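Local coordinates for protein GCN5-related N-acetyltransferase (Streptococcus suis, PDB 3G3S) that probably transfers an acetyl group from acetyl-CoA to an amine of an acceptor, as a member of the GNAT family of GCN5-related N-acetyltransferases, at residues Leu12-Cys24 with Ala43-Ala57. Residues are numbered along the deposited sequence; the frame is centred on the assembly and turned at random.
Sequences LFGDWPETIIWTC and ALALYGRQSFFGFLA
Helix 19-24 lies across the beta-hairpin of strands 43-48 and 52-57, its axis 7.9 Å from that of the first strand and running at 96° to it, while Phe13, in the last turn of the preceding helix, packs on the open end of the hairpin, at Ala43 and Ala57. Ala43, Ala45, Tyr47, Phe53, Phe55 and Ala57 all point from the sheet toward this layer, a worked example of helix-on-sheet packing in which small and aromatic residues share one face. Phe55 stands up between the helix and the 14-18 loop. Its ring receives Ile21 CG1 over one face, 3.8 Å from the ring centroid; CG1 stands beside the backbone N (chi1 -56°), which places that branch over the ring. The rim of Phe55 is turned toward the indole face of Trp16 in an offset edge-to-face pair, planes at 86°, and Ile21 CD1 lies over one face of that indole, offset toward its rim, so one isoleucine touches both rings. Beside the Phe55 ring, Glu18 CG and Ile20 CG2 come in obliquely. Ile20 divides its branches: CG2 presses on Tyr47 CB at 3.4 Å, whereas CD1 sits over the face of Phe53, 4.2 Å from its centroid. At the alanine end, Ala57 CB lies over one face of the Phe13 ring, 3.5 Å from Phe13 CD1, and the ring's edge at CZ abuts the backbone N of Ala45, itself hydrogen-bonded to Phe55 O. Cys24 CB meets Ala45 CB at 3.8 Å. Thr23 CG2 approaches Tyr47 obliquely. Across the two segments cohesion is therefore apolar, through CH-pi and aromatic contacts, while the hydroxyls of Thr23 and Tyr47, bonded to the carbonyls of Ser180 and Tyr178, anchor helix and hairpin to strand 170-181, far from the hairpin in sheet order.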
loop_
_atom_site.group_PDB
_atom_site.type_symbol
_atom_site.label_atom_id
_atom_site.label_comp_id
_atom_site.label_asym_id
_atom_site.label_seq_id
_atom_site.Cartn_x
_atom_site.Cartn_y
_atom_site.Cartn_z
ATOM N N LEU A 12 13.380 9.994 -2.814
ATOM C CA LEU A 12 14.417 10.042 -3.817
ATOM C C LEU A 12 13.913 9.815 -5.226
ATOM O O LEU A 12 14.487 10.383 -6.178
ATOM C CB LEU A 12 15.472 8.980 -3.520
ATOM C CG LEU A 12 16.275 9.175 -2.251
ATOM C CD1 LEU A 12 17.159 7.975 -2.011
ATOM C CD2 LEU A 12 17.109 10.439 -2.344
ATOM N N PHE A 13 12.895 8.952 -5.357
ATOM C CA PHE A 13 12.275 8.611 -6.640
ATOM C C PHE A 13 11.320 9.709 -7.068
ATOM O O PHE A 13 11.094 9.919 -8.264
ATOM C CB PHE A 13 11.523 7.285 -6.532
ATOM C CG PHE A 13 12.423 6.097 -6.411
ATOM C CD1 PHE A 13 12.899 5.450 -7.551
ATOM C CD2 PHE A 13 12.833 5.655 -5.182
ATOM C CE1 PHE A 13 13.733 4.350 -7.449
ATOM C CE2 PHE A 13 13.671 4.572 -5.069
ATOM C CZ PHE A 13 14.127 3.916 -6.214
ATOM N N GLY A 14 10.762 10.391 -6.072
ATOM C CA GLY A 14 9.927 11.550 -6.298
ATOM C C GLY A 14 8.712 11.168 -7.082
ATOM O O GLY A 14 8.155 10.098 -6.866
ATOM N N ASP A 15 8.334 12.058 -8.003
ATOM C CA ASP A 15 7.214 11.883 -8.894
ATOM C C ASP A 15 7.736 11.242 -10.191
ATOM O O ASP A 15 8.163 11.946 -11.146
ATOM C CB ASP A 15 6.609 13.250 -9.175
ATOM C CG ASP A 15 5.308 13.172 -9.915
ATOM O OD1 ASP A 15 4.983 12.089 -10.483
ATOM O OD2 ASP A 15 4.608 14.215 -9.912
ATOM N N TRP A 16 7.724 9.911 -10.201
ATOM C CA TRP A 16 8.257 9.123 -11.315
ATOM C C TRP A 16 7.198 8.098 -11.559
ATOM O O TRP A 16 7.130 7.108 -10.868
ATOM C CB TRP A 16 9.605 8.497 -10.914
ATOM C CG TRP A 16 10.398 7.945 -12.020
ATOM C CD1 TRP A 16 9.998 7.681 -13.309
ATOM C CD2 TRP A 16 11.755 7.457 -11.914
ATOM N NE1 TRP A 16 11.030 7.111 -14.020
ATOM C CE2 TRP A 16 12.110 6.933 -13.185
ATOM C CE3 TRP A 16 12.673 7.399 -10.876
ATOM C CZ2 TRP A 16 13.352 6.407 -13.447
ATOM C CZ3 TRP A 16 13.876 6.867 -11.132
ATOM C CH2 TRP A 16 14.230 6.373 -12.392
ATOM N N PRO A 17 6.307 8.346 -12.543
ATOM C CA PRO A 17 5.169 7.472 -12.726
ATOM C C PRO A 17 5.423 6.142 -13.487
ATOM O O PRO A 17 4.751 5.849 -14.477
ATOM C CB PRO A 17 4.187 8.394 -13.497
ATOM C CG PRO A 17 5.053 9.159 -14.403
ATOM C CD PRO A 17 6.352 9.411 -13.554
ATOM N N GLU A 18 6.398 5.351 -13.032
ATOM C CA GLU A 18 6.624 4.023 -13.562
ATOM C C GLU A 18 6.092 3.029 -12.536
ATOM O O GLU A 18 6.570 2.978 -11.408
ATOM C CB GLU A 18 8.099 3.798 -13.848
ATOM C CG GLU A 18 8.580 4.538 -15.070
ATOM C CD GLU A 18 8.128 3.931 -16.384
ATOM O OE1 GLU A 18 7.406 2.917 -16.390
ATOM O OE2 GLU A 18 8.593 4.451 -17.432
ATOM N N THR A 19 5.127 2.197 -12.934
ATOM C CA THR A 19 4.434 1.375 -11.944
ATOM C C THR A 19 5.304 0.322 -11.270
ATOM O O THR A 19 4.994 -0.093 -10.181
ATOM C CB THR A 19 3.122 0.741 -12.486
ATOM O OG1 THR A 19 3.391 -0.437 -13.236
ATOM C CG2 THR A 19 2.294 1.787 -13.312
ATOM N N ILE A 20 6.392 -0.096 -11.906
ATOM C CA ILE A 20 7.285 -1.090 -11.303
ATOM C C ILE A 20 8.010 -0.413 -10.136
ATOM O O ILE A 20 8.369 -1.080 -9.141
ATOM C CB ILE A 20 8.253 -1.660 -12.339
ATOM C CG1 ILE A 20 7.510 -2.553 -13.338
ATOM C CG2 ILE A 20 9.447 -2.452 -11.648
ATOM C CD1 ILE A 20 8.230 -2.775 -14.644
ATOM N N ILE A 21 8.281 0.886 -10.249
ATOM C CA ILE A 21 8.838 1.588 -9.086
ATOM C C ILE A 21 7.763 1.547 -7.987
ATOM O O ILE A 21 8.024 1.278 -6.830
ATOM C CB ILE A 21 9.266 3.056 -9.359
ATOM C CG1 ILE A 21 10.269 3.170 -10.509
ATOM C CG2 ILE A 21 9.848 3.698 -8.039
ATOM C CD1 ILE A 21 10.528 4.615 -10.951
ATOM N N TRP A 22 6.516 1.826 -8.350
ATOM C CA TRP A 22 5.438 1.723 -7.364
ATOM C C TRP A 22 5.369 0.324 -6.735
ATOM O O TRP A 22 5.221 0.184 -5.508
ATOM C CB TRP A 22 4.058 2.085 -7.986
ATOM C CG TRP A 22 4.015 3.391 -8.673
ATOM C CD1 TRP A 22 4.898 4.421 -8.570
ATOM C CD2 TRP A 22 2.950 3.870 -9.518
ATOM N NE1 TRP A 22 4.484 5.480 -9.340
ATOM C CE2 TRP A 22 3.280 5.173 -9.909
ATOM C CE3 TRP A 22 1.780 3.302 -9.992
ATOM C CZ2 TRP A 22 2.481 5.927 -10.754
ATOM C CZ3 TRP A 22 0.979 4.047 -10.832
ATOM C CH2 TRP A 22 1.328 5.347 -11.200
ATOM N N THR A 23 5.480 -0.720 -7.554
ATOM C CA THR A 23 5.493 -2.073 -7.046
ATOM C C THR A 23 6.569 -2.222 -5.968
ATOM O O THR A 23 6.295 -2.637 -4.819
ATOM C CB THR A 23 5.732 -3.046 -8.186
ATOM O OG1 THR A 23 4.557 -3.025 -9.037
ATOM C CG2 THR A 23 6.010 -4.541 -7.704
ATOM N N CYS A 24 7.774 -1.847 -6.358
ATOM C CA CYS A 24 8.932 -1.968 -5.451
ATOM C C CYS A 24 8.793 -1.171 -4.138
ATOM O O CYS A 24 9.083 -1.698 -3.072
ATOM C CB CYS A 24 10.199 -1.604 -6.177
ATOM S SG CYS A 24 10.643 -2.667 -7.484
ATOM N N ALA A 43 19.314 5.375 -4.609
ATOM C CA ALA A 43 18.489 4.200 -4.466
ATOM C C ALA A 43 18.255 3.458 -5.798
ATOM O O ALA A 43 18.389 4.002 -6.897
ATOM C CB ALA A 43 17.133 4.569 -3.803
ATOM N N LEU A 44 17.893 2.194 -5.641
ATOM C CA LEU A 44 17.649 1.255 -6.713
ATOM C C LEU A 44 16.367 0.498 -6.422
ATOM O O LEU A 44 16.207 -0.095 -5.362
ATOM C CB LEU A 44 18.789 0.231 -6.813
ATOM C CG LEU A 44 18.590 -0.982 -7.727
ATOM C CD1 LEU A 44 18.533 -0.605 -9.221
ATOM C CD2 LEU A 44 19.723 -1.995 -7.483
ATOM N N ALA A 45 15.405 0.612 -7.331
ATOM C CA ALA A 45 14.229 -0.208 -7.279
ATOM C C ALA A 45 14.530 -1.359 -8.257
ATOM O O ALA A 45 14.650 -1.164 -9.484
ATOM C CB ALA A 45 12.970 0.600 -7.683
ATOM N N LEU A 46 14.660 -2.567 -7.722
ATOM C CA LEU A 46 15.023 -3.740 -8.510
ATOM C C LEU A 46 13.897 -4.734 -8.507
ATOM O O LEU A 46 13.446 -5.180 -7.452
ATOM C CB LEU A 46 16.288 -4.363 -7.919
ATOM C CG LEU A 46 16.857 -5.608 -8.587
ATOM C CD1 LEU A 46 17.333 -5.310 -9.982
ATOM C CD2 LEU A 46 17.998 -6.206 -7.701
ATOM N N TYR A 47 13.429 -5.062 -9.699
ATOM C CA TYR A 47 12.302 -5.950 -9.864
ATOM C C TYR A 47 12.590 -6.956 -10.915
ATOM O O TYR A 47 13.171 -6.615 -11.928
ATOM C CB TYR A 47 11.081 -5.162 -10.300
ATOM C CG TYR A 47 9.876 -6.043 -10.563
ATOM C CD1 TYR A 47 8.991 -6.345 -9.550
ATOM C CD2 TYR A 47 9.617 -6.565 -11.835
ATOM C CE1 TYR A 47 7.875 -7.151 -9.787
ATOM C CE2 TYR A 47 8.511 -7.409 -12.070
ATOM C CZ TYR A 47 7.638 -7.673 -11.039
ATOM O OH TYR A 47 6.509 -8.444 -11.247
ATOM N N GLY A 48 12.164 -8.195 -10.685
ATOM C CA GLY A 48 12.292 -9.252 -11.666
ATOM C C GLY A 48 12.724 -10.571 -11.076
ATOM O O GLY A 48 12.970 -10.673 -9.866
ATOM N N ARG A 49 12.784 -11.586 -11.939
ATOM C CA ARG A 49 13.194 -12.939 -11.546
ATOM C C ARG A 49 14.007 -13.574 -12.680
ATOM O O ARG A 49 15.099 -14.102 -12.454
ATOM C CB ARG A 49 11.975 -13.785 -11.172
ATOM C CG ARG A 49 12.292 -14.928 -10.209
ATOM C CD ARG A 49 11.069 -15.762 -9.716
ATOM N NE ARG A 49 10.604 -16.736 -10.714
ATOM C CZ ARG A 49 11.074 -17.975 -10.829
ATOM N N GLN A 50 13.465 -13.525 -13.886
ATOM C CA GLN A 50 14.142 -14.006 -15.091
ATOM C C GLN A 50 14.639 -12.823 -15.912
ATOM O O GLN A 50 15.772 -12.828 -16.390
ATOM C CB GLN A 50 13.190 -14.843 -15.913
ATOM C CG GLN A 50 12.675 -16.078 -15.169
ATOM C CD GLN A 50 11.731 -16.909 -16.007
ATOM O OE1 GLN A 50 10.868 -16.376 -16.698
ATOM N NE2 GLN A 50 11.886 -18.225 -15.942
ATOM N N SER A 51 13.775 -11.835 -16.108
ATOM C CA SER A 51 14.192 -10.568 -16.690
ATOM C C SER A 51 13.984 -9.531 -15.570
ATOM O O SER A 51 13.235 -9.785 -14.624
ATOM C CB SER A 51 13.397 -10.218 -17.937
ATOM O OG SER A 51 12.138 -9.769 -17.565
ATOM N N PHE A 52 14.657 -8.388 -15.662
ATOM C CA PHE A 52 14.643 -7.388 -14.617
ATOM C C PHE A 52 14.610 -5.970 -15.102
ATOM O O PHE A 52 15.008 -5.659 -16.238
ATOM C CB PHE A 52 15.967 -7.457 -13.817
ATOM C CG PHE A 52 16.181 -8.733 -13.063
ATOM C CD1 PHE A 52 16.646 -9.878 -13.712
ATOM C CD2 PHE A 52 15.965 -8.786 -11.695
ATOM C CE1 PHE A 52 16.846 -11.059 -13.000
ATOM C CE2 PHE A 52 16.159 -9.959 -10.997
ATOM C CZ PHE A 52 16.608 -11.084 -11.643
ATOM N N PHE A 53 14.167 -5.109 -14.199
ATOM C CA PHE A 53 14.301 -3.678 -14.298
ATOM C C PHE A 53 15.051 -3.205 -13.081
ATOM O O PHE A 53 14.813 -3.673 -11.963
ATOM C CB PHE A 53 12.959 -2.969 -14.319
ATOM C CG PHE A 53 12.343 -2.956 -15.674
ATOM C CD1 PHE A 53 11.655 -4.065 -16.147
ATOM C CD2 PHE A 53 12.471 -1.845 -16.491
ATOM C CE1 PHE A 53 11.100 -4.054 -17.418
ATOM C CE2 PHE A 53 11.902 -1.834 -17.784
ATOM C CZ PHE A 53 11.232 -2.920 -18.234
ATOM N N GLY A 54 15.869 -2.196 -13.308
ATOM C CA GLY A 54 16.629 -1.519 -12.269
ATOM C C GLY A 54 16.380 -0.034 -12.464
ATOM O O GLY A 54 16.889 0.549 -13.413
ATOM N N PHE A 55 15.529 0.557 -11.636
ATOM C CA PHE A 55 15.281 1.996 -11.694
ATOM C C PHE A 55 16.177 2.668 -10.705
ATOM O O PHE A 55 16.088 2.407 -9.506
ATOM C CB PHE A 55 13.843 2.330 -11.375
ATOM C CG PHE A 55 12.873 1.864 -12.422
ATOM C CD1 PHE A 55 12.330 0.591 -12.365
ATOM C CD2 PHE A 55 12.531 2.701 -13.469
ATOM C CE1 PHE A 55 11.414 0.181 -13.321
ATOM C CE2 PHE A 55 11.612 2.291 -14.453
ATOM C CZ PHE A 55 11.067 1.043 -14.378
ATOM N N LEU A 56 16.985 3.593 -11.202
ATOM C CA LEU A 56 18.038 4.219 -10.394
ATOM C C LEU A 56 17.766 5.675 -10.039
ATOM O O LEU A 56 17.765 6.507 -10.909
ATOM C CB LEU A 56 19.322 4.127 -11.203
ATOM C CG LEU A 56 19.741 2.674 -11.478
ATOM C CD1 LEU A 56 20.501 2.608 -12.847
ATOM C CD2 LEU A 56 20.498 2.138 -10.270
ATOM N N ALA A 57 17.604 5.984 -8.755
ATOM C CA ALA A 57 17.261 7.345 -8.320
ATOM C C ALA A 57 18.296 8.005 -7.366
ATOM O O ALA A 57 19.151 7.341 -6.731
ATOM C CB ALA A 57 15.879 7.330 -7.692
#